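Local coordinates for MdbA (Actinomyces oris, PDB 4Z7X), which is a thiol-disulfide oxidoreductase of the thioredoxin superfamily that probably forms disulfide bonds in exported proteins, in a pathway linked to sortase-mediated pilus assembly, at residues 75-78 and 79-82; 96-100 and 101-105; 167-170 and 171-175; 211-214 and 215-218. One frame throughout, in Å; residues are numbered along the deposited sequence.

Contact 1: 75-78 and 79-82; sequences GLHT and QEIN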
loop_
_atom_site.group_PDB
_atom_site.type_symbol
_atom_site.label_atom_id
_atom_site.label_comp_id
_atom_site.label_asym_id
_atom_site.label_seq_id
_atom_site.Cartn_x
_atom_site.Cartn_y
_atom_site.Cartn_z
ATOM N N GLY A 75 1.754 0.184 -11.442
ATOM C CA GLY A 75 2.525 0.753 -12.531
ATOM C C GLY A 75 1.753 1.832 -13.322
ATOM O O GLY A 75 2.287 2.881 -13.650
ATOM N N LEU A 76 0.486 1.582 -13.607
ATOM C CA LEU A 76 -0.305 2.497 -14.388
ATOM C C LEU A 76 -0.612 3.794 -13.643
ATOM O O LEU A 76 -0.657 4.852 -14.240
ATOM C CB LEU A 76 -1.617 1.817 -14.804
ATOM C CG LEU A 76 -2.588 2.579 -15.696
ATOM C CD1 LEU A 76 -1.887 2.963 -16.995
ATOM C CD2 LEU A 76 -3.865 1.775 -15.963
ATOM N N HIS A 77 -0.920 3.669 -12.363
ATOM C CA HIS A 77 -1.499 4.780 -11.601
ATOM C C HIS A 77 -0.561 5.483 -10.641
ATOM O O HIS A 77 -0.954 6.489 -10.057
ATOM C CB HIS A 77 -2.735 4.333 -10.842
ATOM C CG HIS A 77 -3.843 3.866 -11.729
ATOM N ND1 HIS A 77 -4.543 4.718 -12.561
ATOM C CD2 HIS A 77 -4.349 2.632 -11.954
ATOM C CE1 HIS A 77 -5.439 4.038 -13.246
ATOM N NE2 HIS A 77 -5.342 2.767 -12.905
ATOM N N THR A 78 0.666 4.981 -10.466
ATOM C CA THR A 78 1.546 5.600 -9.454
ATOM C C THR A 78 1.773 7.087 -9.683
ATOM O O THR A 78 1.759 7.868 -8.740
ATOM C CB THR A 78 2.879 4.847 -9.242
ATOM O OG1 THR A 78 3.654 5.512 -8.233
ATOM C CG2 THR A 78 3.701 4.726 -10.547
ATOM N N GLN A 79 1.993 7.481 -10.925
ATOM C CA GLN A 79 2.286 8.883 -11.203
ATOM C C GLN A 79 1.102 9.759 -10.805
ATOM O O GLN A 79 1.275 10.783 -10.113
ATOM C CB GLN A 79 2.618 9.059 -12.672
ATOM C CG GLN A 79 3.085 10.447 -12.974
ATOM C CD GLN A 79 4.468 10.749 -12.410
ATOM O OE1 GLN A 79 5.311 9.853 -12.108
ATOM N NE2 GLN A 79 4.713 12.028 -12.232
ATOM N N GLU A 80 -0.103 9.365 -11.190
ATOM C CA GLU A 80 -1.275 10.223 -10.884
ATOM C C GLU A 80 -1.684 10.149 -9.405
ATOM O O GLU A 80 -2.185 11.106 -8.863
ATOM C CB GLU A 80 -2.477 9.934 -11.793
ATOM C CG GLU A 80 -3.185 8.609 -11.589
ATOM C CD GLU A 80 -4.504 8.557 -12.331
ATOM O OE1 GLU A 80 -4.968 7.434 -12.642
ATOM O OE2 GLU A 80 -5.096 9.639 -12.614
ATOM N N ILE A 81 -1.470 9.002 -8.758
ATOM C CA ILE A 81 -1.739 8.939 -7.328
ATOM C C ILE A 81 -0.803 9.906 -6.588
ATOM O O ILE A 81 -1.223 10.650 -5.692
ATOM C CB ILE A 81 -1.576 7.522 -6.799
ATOM C CG1 ILE A 81 -2.730 6.682 -7.348
ATOM C CG2 ILE A 81 -1.504 7.520 -5.283
ATOM C CD1 ILE A 81 -2.667 5.203 -7.077
ATOM N N ASN A 82 0.492 9.861 -6.913
ATOM C CA ASN A 82 1.442 10.804 -6.322
ATOM C C ASN A 82 1.057 12.251 -6.623
ATOM O O ASN A 82 1.193 13.135 -5.748
ATOM C CB ASN A 82 2.856 10.531 -6.806
ATOM C CG ASN A 82 3.437 9.291 -6.167
ATOM O OD1 ASN A 82 2.920 8.827 -5.160
ATOM N ND2 ASN A 82 4.466 8.731 -6.756
HETATM O O HOH W 1 2.203 5.819 -13.469
HETATM O O HOH W 2 -0.540 7.633 -13.580
HETATM O O HOH W 3 2.060 6.186 -5.726
#
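His77 and Glu80 meet one turn apart on helix 68-86, and they form the tightly packed side of this local contact. His77 ND1 gives its hydrogen to Glu80 OE1 at 2.8 Å with an N-H...O angle of 153°. The oxygen sits at the ring edge and receives on its anti lone pair; ring and carboxylate planes differ by 17°, so the two groups are nearly coplanar. Glu80 CG stands between its own backbone N and carbonyl carbon (chi1 70°), which carries the chain back alongside the imidazole. The carboxylate is also held by Thr218 OG1 and Leu217 N, and a glutamine here, without the negative charge, would probably leave one of the groups now bonded to the carboxylate poorly matched. Ile81 CD1 packs on His77 CB at 3.9 Å, and Ile81 N bonds to His77 O at 2.9 Å.

The exposed part of the contact is wetter. The amides of Gln79 and Glu80 lack a bond to the preceding turn, and the helix kinks there: one water bridges Gly75 O to Gln79 N (3.0 Å from that N), another Leu76 O to Glu80 N. A third links Thr78 OG1 with Asn82 OD1, 2.8 Å from the latter. Within the beta-alpha-beta unit of strands 58-63 and 91-96, His77 and Ile81 face helix 216-222, whereas Thr78 and Asn82 touch helix 123-140.

Contact 2: 96-100 and 101-105; sequences PCKLL and QQEWT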
loop_
_atom_site.group_PDB
_atom_site.type_symbol
_atom_site.label_atom_id
_atom_site.label_comp_id
_atom_site.label_asym_id
_atom_site.label_seq_id
_atom_site.Cartn_x
_atom_site.Cartn_y
_atom_site.Cartn_z
ATOM N N PRO A 96 -3.235 -3.633 2.914
ATOM C CA PRO A 96 -2.518 -4.823 2.470
ATOM C C PRO A 96 -3.267 -6.088 2.850
ATOM O O PRO A 96 -3.932 -6.127 3.867
ATOM C CB PRO A 96 -1.210 -4.736 3.259
ATOM C CG PRO A 96 -1.633 -4.122 4.554
ATOM C CD PRO A 96 -2.694 -3.122 4.180
ATOM N N CYS A 97 -3.136 -7.110 2.023
ATOM C CA CYS A 97 -3.529 -8.460 2.388
ATOM C C CYS A 97 -2.657 -9.519 1.740
ATOM O O CYS A 97 -1.766 -9.216 0.969
ATOM C CB CYS A 97 -5.017 -8.665 2.063
ATOM S SG CYS A 97 -5.350 -8.797 0.300
ATOM N N LYS A 98 -2.912 -10.770 2.089
ATOM C CA LYS A 98 -2.179 -11.905 1.563
ATOM C C LYS A 98 -3.167 -12.877 0.910
ATOM O O LYS A 98 -3.102 -14.099 1.123
ATOM C CB LYS A 98 -1.377 -12.553 2.703
ATOM C CG LYS A 98 -0.340 -13.596 2.294
ATOM C CD LYS A 98 0.593 -13.967 3.460
ATOM C CE LYS A 98 1.421 -15.199 3.162
ATOM N NZ LYS A 98 2.244 -15.677 4.306
ATOM N N LEU A 99 -4.063 -12.342 0.092
ATOM C CA LEU A 99 -5.103 -13.155 -0.526
ATOM C C LEU A 99 -4.542 -14.348 -1.301
ATOM O O LEU A 99 -5.100 -15.429 -1.255
ATOM C CB LEU A 99 -5.927 -12.261 -1.454
ATOM C CG LEU A 99 -7.104 -12.916 -2.155
ATOM C CD1 LEU A 99 -8.124 -13.407 -1.123
ATOM C CD2 LEU A 99 -7.755 -11.939 -3.094
ATOM N N LEU A 100 -3.424 -14.152 -2.000
ATOM C CA LEU A 100 -2.881 -15.176 -2.869
ATOM C C LEU A 100 -1.990 -16.189 -2.141
ATOM O O LEU A 100 -1.451 -17.111 -2.751
ATOM C CB LEU A 100 -2.161 -14.510 -4.040
ATOM C CG LEU A 100 -3.097 -13.768 -4.960
ATOM C CD1 LEU A 100 -2.249 -13.078 -6.008
ATOM C CD2 LEU A 100 -4.131 -14.683 -5.636
ATOM N N GLN A 101 -1.822 -16.010 -0.840
ATOM C CA GLN A 101 -1.152 -16.992 0.026
ATOM C C GLN A 101 0.304 -17.231 -0.321
ATOM O O GLN A 101 0.829 -18.306 -0.056
ATOM C CB GLN A 101 -1.897 -18.336 0.019
ATOM C CG GLN A 101 -3.390 -18.201 0.201
ATOM C CD GLN A 101 -3.780 -17.891 1.600
ATOM O OE1 GLN A 101 -3.298 -18.517 2.533
ATOM N NE2 GLN A 101 -4.689 -16.952 1.762
ATOM N N GLN A 102 0.954 -16.231 -0.899
ATOM C CA GLN A 102 2.356 -16.324 -1.307
ATOM C C GLN A 102 3.275 -15.761 -0.239
ATOM O O GLN A 102 3.053 -14.642 0.242
ATOM C CB GLN A 102 2.591 -15.546 -2.606
ATOM C CG GLN A 102 1.922 -16.210 -3.812
ATOM C CD GLN A 102 2.664 -17.468 -4.255
ATOM O OE1 GLN A 102 3.844 -17.685 -3.912
ATOM N NE2 GLN A 102 2.024 -18.254 -5.081
ATOM N N GLU A 103 4.331 -16.504 0.097
ATOM C CA GLU A 103 5.235 -16.024 1.131
ATOM C C GLU A 103 5.952 -14.725 0.741
ATOM O O GLU A 103 6.277 -13.936 1.613
ATOM C CB GLU A 103 6.224 -17.090 1.597
ATOM C CG GLU A 103 5.546 -18.236 2.318
ATOM C CD GLU A 103 4.702 -17.780 3.497
ATOM O OE1 GLU A 103 3.489 -18.025 3.449
ATOM O OE2 GLU A 103 5.257 -17.179 4.463
ATOM N N TRP A 104 6.147 -14.467 -0.562
ATOM C CA TRP A 104 6.680 -13.163 -1.010
ATOM C C TRP A 104 5.937 -11.990 -0.346
ATOM O O TRP A 104 6.560 -11.023 0.052
ATOM C CB TRP A 104 6.605 -13.025 -2.529
ATOM C CG TRP A 104 7.048 -11.705 -3.050
ATOM C CD1 TRP A 104 6.299 -10.822 -3.770
ATOM C CD2 TRP A 104 8.351 -11.113 -2.924
ATOM N NE1 TRP A 104 7.038 -9.730 -4.117
ATOM C CE2 TRP A 104 8.306 -9.872 -3.613
ATOM C CE3 TRP A 104 9.554 -11.504 -2.309
ATOM C CZ2 TRP A 104 9.404 -9.014 -3.683
ATOM C CZ3 TRP A 104 10.656 -10.632 -2.390
ATOM C CH2 TRP A 104 10.567 -9.416 -3.069
ATOM N N THR A 105 4.616 -12.094 -0.198
ATOM C CA THR A 105 3.864 -11.051 0.453
ATOM C C THR A 105 4.336 -10.809 1.878
ATOM O O THR A 105 4.447 -9.640 2.282
ATOM C CB THR A 105 2.360 -11.368 0.392
ATOM O OG1 THR A 105 2.000 -11.484 -0.988
ATOM C CG2 THR A 105 1.517 -10.306 1.100
HETATM O O HOH W 4 -0.914 -18.168 -5.208
#
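Lys98 and Gln101 close a type I beta turn, the amide of Gln101 reaching Lys98 O at 3.0 Å from above the carbonyl plane. Gln101 itself has positive phi (63°), and its side chain, bent at chi2, folds back so that NE2 makes a weak bond to Leu99 O at 3.4 Å. Next, Gln102 sends NE2 to a water that also donates to Leu100 O, a bridge across the exposed face of the turn. Gln102 O lies 3.4 Å from Lys98 CE, near the end of the extended lysine chain. This stretch leads from strand 91-96 into helix 103-118 of the thioredoxin-like fold, and Leu100 touches the CxxC region at the start of helix 68-86. Glu103 then bends at chi2 (-55°) to bring OE1 within 2.8 Å of Lys98 NZ; in this salt bridge NZ meets OE1 from above the carboxylate plane, 42° out of it. A methionine in place of Lys98 would probably leave Glu103 without this countercharge and Ser106 OG, the ammonium's second partner, without its bond. Thr105 places CG2 against Lys98 CG at 4.0 Å and Cys97 O at 3.5 Å, while its OG1 is bonded to Asp64 and Ser66.

Contact 3: 167-170 and 171-175; sequences KFKA and AVDSD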
loop_
_atom_site.group_PDB
_atom_site.type_symbol
_atom_site.label_atom_id
_atom_site.label_comp_id
_atom_site.label_asym_id
_atom_site.label_seq_id
_atom_site.Cartn_x
_atom_site.Cartn_y
_atom_site.Cartn_z
ATOM N N LYS A 167 18.038 -3.709 8.395
ATOM C CA LYS A 167 17.158 -4.389 9.354
ATOM C C LYS A 167 16.147 -5.306 8.671
ATOM O O LYS A 167 15.428 -6.063 9.335
ATOM C CB LYS A 167 16.420 -3.353 10.202
ATOM C CG LYS A 167 17.360 -2.530 11.072
ATOM C CD LYS A 167 16.621 -1.545 11.917
ATOM C CE LYS A 167 17.635 -0.751 12.766
ATOM N NZ LYS A 167 16.988 0.077 13.809
ATOM N N PHE A 168 16.111 -5.302 7.342
ATOM C CA PHE A 168 15.098 -6.095 6.643
ATOM C C PHE A 168 15.278 -7.588 6.906
ATOM O O PHE A 168 14.292 -8.283 7.175
ATOM C CB PHE A 168 15.104 -5.914 5.126
ATOM C CG PHE A 168 14.657 -4.573 4.614
ATOM C CD1 PHE A 168 14.075 -3.593 5.415
ATOM C CD2 PHE A 168 14.792 -4.313 3.256
ATOM C CE1 PHE A 168 13.667 -2.366 4.873
ATOM C CE2 PHE A 168 14.350 -3.108 2.711
ATOM C CZ PHE A 168 13.811 -2.134 3.527
ATOM N N LYS A 169 16.502 -8.104 6.799
ATOM C CA LYS A 169 16.719 -9.552 6.909
ATOM C C LYS A 169 16.215 -10.067 8.255
ATOM O O LYS A 169 15.510 -11.070 8.301
ATOM C CB LYS A 169 18.194 -9.899 6.699
ATOM C CG LYS A 169 18.484 -11.381 6.825
ATOM C CD LYS A 169 19.853 -11.766 6.289
ATOM C CE LYS A 169 20.101 -13.260 6.493
ATOM N NZ LYS A 169 19.048 -14.078 5.834
ATOM N N ALA A 170 16.564 -9.381 9.340
ATOM C CA ALA A 170 16.124 -9.821 10.676
ATOM C C ALA A 170 14.617 -9.762 10.834
ATOM O O ALA A 170 14.028 -10.641 11.471
ATOM C CB ALA A 170 16.805 -9.010 11.750
ATOM N N ALA A 171 13.983 -8.740 10.249
ATOM C CA ALA A 171 12.547 -8.652 10.346
ATOM C C ALA A 171 11.872 -9.787 9.584
ATOM O O ALA A 171 10.888 -10.357 10.050
ATOM C CB ALA A 171 12.080 -7.313 9.823
ATOM N N VAL A 172 12.375 -10.064 8.404
ATOM C CA VAL A 172 11.860 -11.159 7.594
ATOM C C VAL A 172 12.071 -12.536 8.271
ATOM O O VAL A 172 11.109 -13.319 8.376
ATOM C CB VAL A 172 12.478 -11.144 6.170
ATOM C CG1 VAL A 172 12.110 -12.402 5.422
ATOM C CG2 VAL A 172 12.026 -9.930 5.338
ATOM N N ASP A 173 13.290 -12.796 8.769
ATOM C CA ASP A 173 13.644 -14.059 9.410
ATOM C C ASP A 173 12.836 -14.333 10.689
ATOM O O ASP A 173 12.545 -15.473 10.990
ATOM C CB ASP A 173 15.150 -14.070 9.747
ATOM C CG ASP A 173 16.062 -14.217 8.496
ATOM O OD1 ASP A 173 15.565 -14.517 7.398
ATOM O OD2 ASP A 173 17.307 -14.038 8.627
ATOM N N SER A 174 12.516 -13.259 11.427
ATOM C CA SER A 174 11.793 -13.349 12.670
ATOM C C SER A 174 10.268 -13.212 12.469
ATOM O O SER A 174 9.518 -13.344 13.428
ATOM C CB SER A 174 12.301 -12.285 13.658
ATOM O OG SER A 174 11.936 -10.969 13.290
ATOM N N ASP A 175 9.826 -12.916 11.232
ATOM C CA ASP A 175 8.445 -12.517 10.910
ATOM C C ASP A 175 7.977 -11.469 11.915
ATOM O O ASP A 175 6.899 -11.590 12.509
ATOM C CB ASP A 175 7.543 -13.756 10.926
ATOM C CG ASP A 175 6.215 -13.577 10.224
ATOM O OD1 ASP A 175 6.116 -12.717 9.304
ATOM O OD2 ASP A 175 5.263 -14.382 10.542
#
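Lys167 O and Ala171 N open a ladder of backbone bonds that runs through helix 168-174. That first bond is the longest of its kind, 3.2 Å; Val172 N to Phe168 O and Asp173 N to Lys169 O both shorten to 2.9 Å and run nearly straight onto their carbonyls. At the last turn Ser174 N reaches Ala170 O at 3.0 Å with a more bent N-H...O angle.

The same carbonyl takes a second bond, from Ser174 OG at 2.8 Å. With OG placed between its own backbone N and carbonyl carbon (chi1 71°), the hydroxyl folds back over the helix and meets Ala170 O from the face opposite to the amide. Two donors from one residue therefore grip this oxygen. One residue earlier along the helix, Lys169 bends only at its end (chi4 58°), turning NZ toward Asp173 OD2 at 3.3 Å. The hydrogen bond within this salt bridge is weak, and the aliphatic part lies almost as near, with Lys169 CG 3.4 Å from the same oxygen. Val172 CG2 rests on Phe168 O, while the Phe168 ring leads away to Phe126 and to helices 103-118 and 148-157. Ala171 and Val172 also turn toward helix 103-118, so one flank of the helix is packed and the flank of Lys169, Ala170 and Asp173 is exposed.

Asp175 leaves the helix with positive phi (46°), and the chain makes two bonds back into the last turn, one of them from Asp175 N to Val172 O: a Schellman motif at the C-terminus of helix 168-174.

Contact 4: 211-214 and 215-218; sequences LQTP and TSLT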
loop_
_atom_site.group_PDB
_atom_site.type_symbol
_atom_site.label_atom_id
_atom_site.label_comp_id
_atom_site.label_asym_id
_atom_site.label_seq_id
_atom_site.Cartn_x
_atom_site.Cartn_y
_atom_site.Cartn_z
ATOM N N LEU A 211 -10.853 2.079 -15.270
ATOM C CA LEU A 211 -9.568 2.708 -14.986
ATOM C C LEU A 211 -8.507 2.129 -15.891
ATOM O O LEU A 211 -7.649 1.398 -15.439
ATOM C CB LEU A 211 -9.157 2.467 -13.532
ATOM C CG LEU A 211 -10.178 2.854 -12.460
ATOM C CD1 LEU A 211 -9.712 2.382 -11.097
ATOM C CD2 LEU A 211 -10.376 4.350 -12.476
ATOM N N GLN A 212 -8.500 2.515 -17.148
ATOM C CA GLN A 212 -7.544 1.875 -18.045
ATOM C C GLN A 212 -6.532 2.839 -18.626
ATOM O O GLN A 212 -5.733 2.472 -19.465
ATOM C CB GLN A 212 -8.279 1.045 -19.097
ATOM C CG GLN A 212 -8.981 -0.160 -18.473
ATOM C CD GLN A 212 -9.629 -1.068 -19.507
ATOM O OE1 GLN A 212 -9.146 -1.182 -20.635
ATOM N NE2 GLN A 212 -10.724 -1.722 -19.128
ATOM N N THR A 213 -6.509 4.055 -18.101
ATOM C CA THR A 213 -5.537 5.042 -18.526
ATOM C C THR A 213 -4.807 5.628 -17.307
ATOM O O THR A 213 -5.285 5.501 -16.163
ATOM C CB THR A 213 -6.199 6.187 -19.324
ATOM O OG1 THR A 213 -6.832 7.116 -18.427
ATOM C CG2 THR A 213 -7.215 5.655 -20.328
ATOM N N PRO A 214 -3.646 6.275 -17.546
ATOM C CA PRO A 214 -2.888 6.794 -16.411
ATOM C C PRO A 214 -3.466 8.042 -15.806
ATOM O O PRO A 214 -2.899 8.575 -14.853
ATOM C CB PRO A 214 -1.497 7.124 -16.985
ATOM C CG PRO A 214 -1.546 6.874 -18.433
ATOM C CD PRO A 214 -2.861 6.262 -18.799
ATOM N N THR A 215 -4.556 8.539 -16.365
ATOM C CA THR A 215 -5.250 9.694 -15.805
ATOM C C THR A 215 -6.661 9.364 -15.338
ATOM O O THR A 215 -7.430 10.269 -14.976
ATOM C CB THR A 215 -5.367 10.812 -16.845
ATOM O OG1 THR A 215 -6.000 10.299 -18.024
ATOM C CG2 THR A 215 -4.022 11.319 -17.164
ATOM N N SER A 216 -7.005 8.088 -15.351
ATOM C CA SER A 216 -8.381 7.708 -15.021
ATOM C C SER A 216 -8.786 7.966 -13.565
ATOM O O SER A 216 -9.927 8.329 -13.329
ATOM C CB SER A 216 -8.694 6.291 -15.470
ATOM O OG SER A 216 -7.750 5.375 -14.985
ATOM N N LEU A 217 -7.870 7.857 -12.599
ATOM C CA LEU A 217 -8.216 8.201 -11.215
ATOM C C LEU A 217 -8.415 9.711 -11.105
ATOM O O LEU A 217 -9.306 10.174 -10.395
ATOM C CB LEU A 217 -7.179 7.707 -10.164
ATOM C CG LEU A 217 -7.175 6.179 -9.994
ATOM C CD1 LEU A 217 -5.914 5.800 -9.264
ATOM C CD2 LEU A 217 -8.402 5.705 -9.237
ATOM N N THR A 218 -7.571 10.480 -11.769
ATOM C CA THR A 218 -7.709 11.935 -11.762
ATOM C C THR A 218 -9.069 12.387 -12.296
ATOM O O THR A 218 -9.748 13.235 -11.689
ATOM C CB THR A 218 -6.526 12.579 -12.487
ATOM O OG1 THR A 218 -5.322 12.159 -11.858
ATOM C CG2 THR A 218 -6.621 14.056 -12.459
HETATM O O HOH W 5 -4.794 9.198 -19.926
#
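Ser216 OG donates to Thr213 O at 2.7 Å, and the conformation of the serine makes that bond possible. Its hydroxyl stands between the residue's own backbone N and carbonyl carbon (chi1 53°), which swings it back over the type I beta turn from Thr213 to Ser216. The turn's backbone bond, Ser216 N to Thr213 O at 3.2 Å, ends on the same oxygen. The two donors arrive differently: the amide from well above the carbonyl plane, 69° out of it, and the hydroxyl tilted by only 21°. Ser216 OG also lies 3.5 Å from Leu211 CB, beside the start of the leucine chain.

In Thr213 and Thr215 too, each hydroxyl stands between its own backbone N and carbonyl carbon, and the two side chains cross, with Thr213 OG1 3.3 Å from Thr215 OG1. Thr215 occupies the N-cap position of helix 216-222 without a capping bond from its side chain; its hydroxyl pairs with Glu219 OE2 instead. On the buried side, Leu211 CD1 meets Leu217 CD2 at 4.0 Å, the two side chains crossing next to His77 of helix 68-86. Chemically, the contact divides in two: Thr213 O accepts both the amide and the hydroxyl of Ser216 and the leucines pack on the inner side, while the hydroxyl of Thr215 bonds onward to Glu219 in the first turn of the helix.

In the fold
Contacts 1 and 4 form one patch, their centres about 9 Å apart: Glu80 OE2 lies 2.6 Å from Thr218 OG1, and Glu80 OE1 2.9 Å from Leu217 N, so Glu80 ties the first turn of helix 216-222 to helix 68-86. Contact 2 is separate, its centre about 22 Å from that of contact 1, yet it borders the CxxC pair, probably the redox centre, at the start of the same helix 68-86. Contact 3 lies on the opposite side of the chain's centre from contacts 1 and 4, its nearest atoms about 7 Å from contact 2. The bound sulfonate ligand lies about 11 Å from the Asn82 side chain and about 13 Å from that of Phe168.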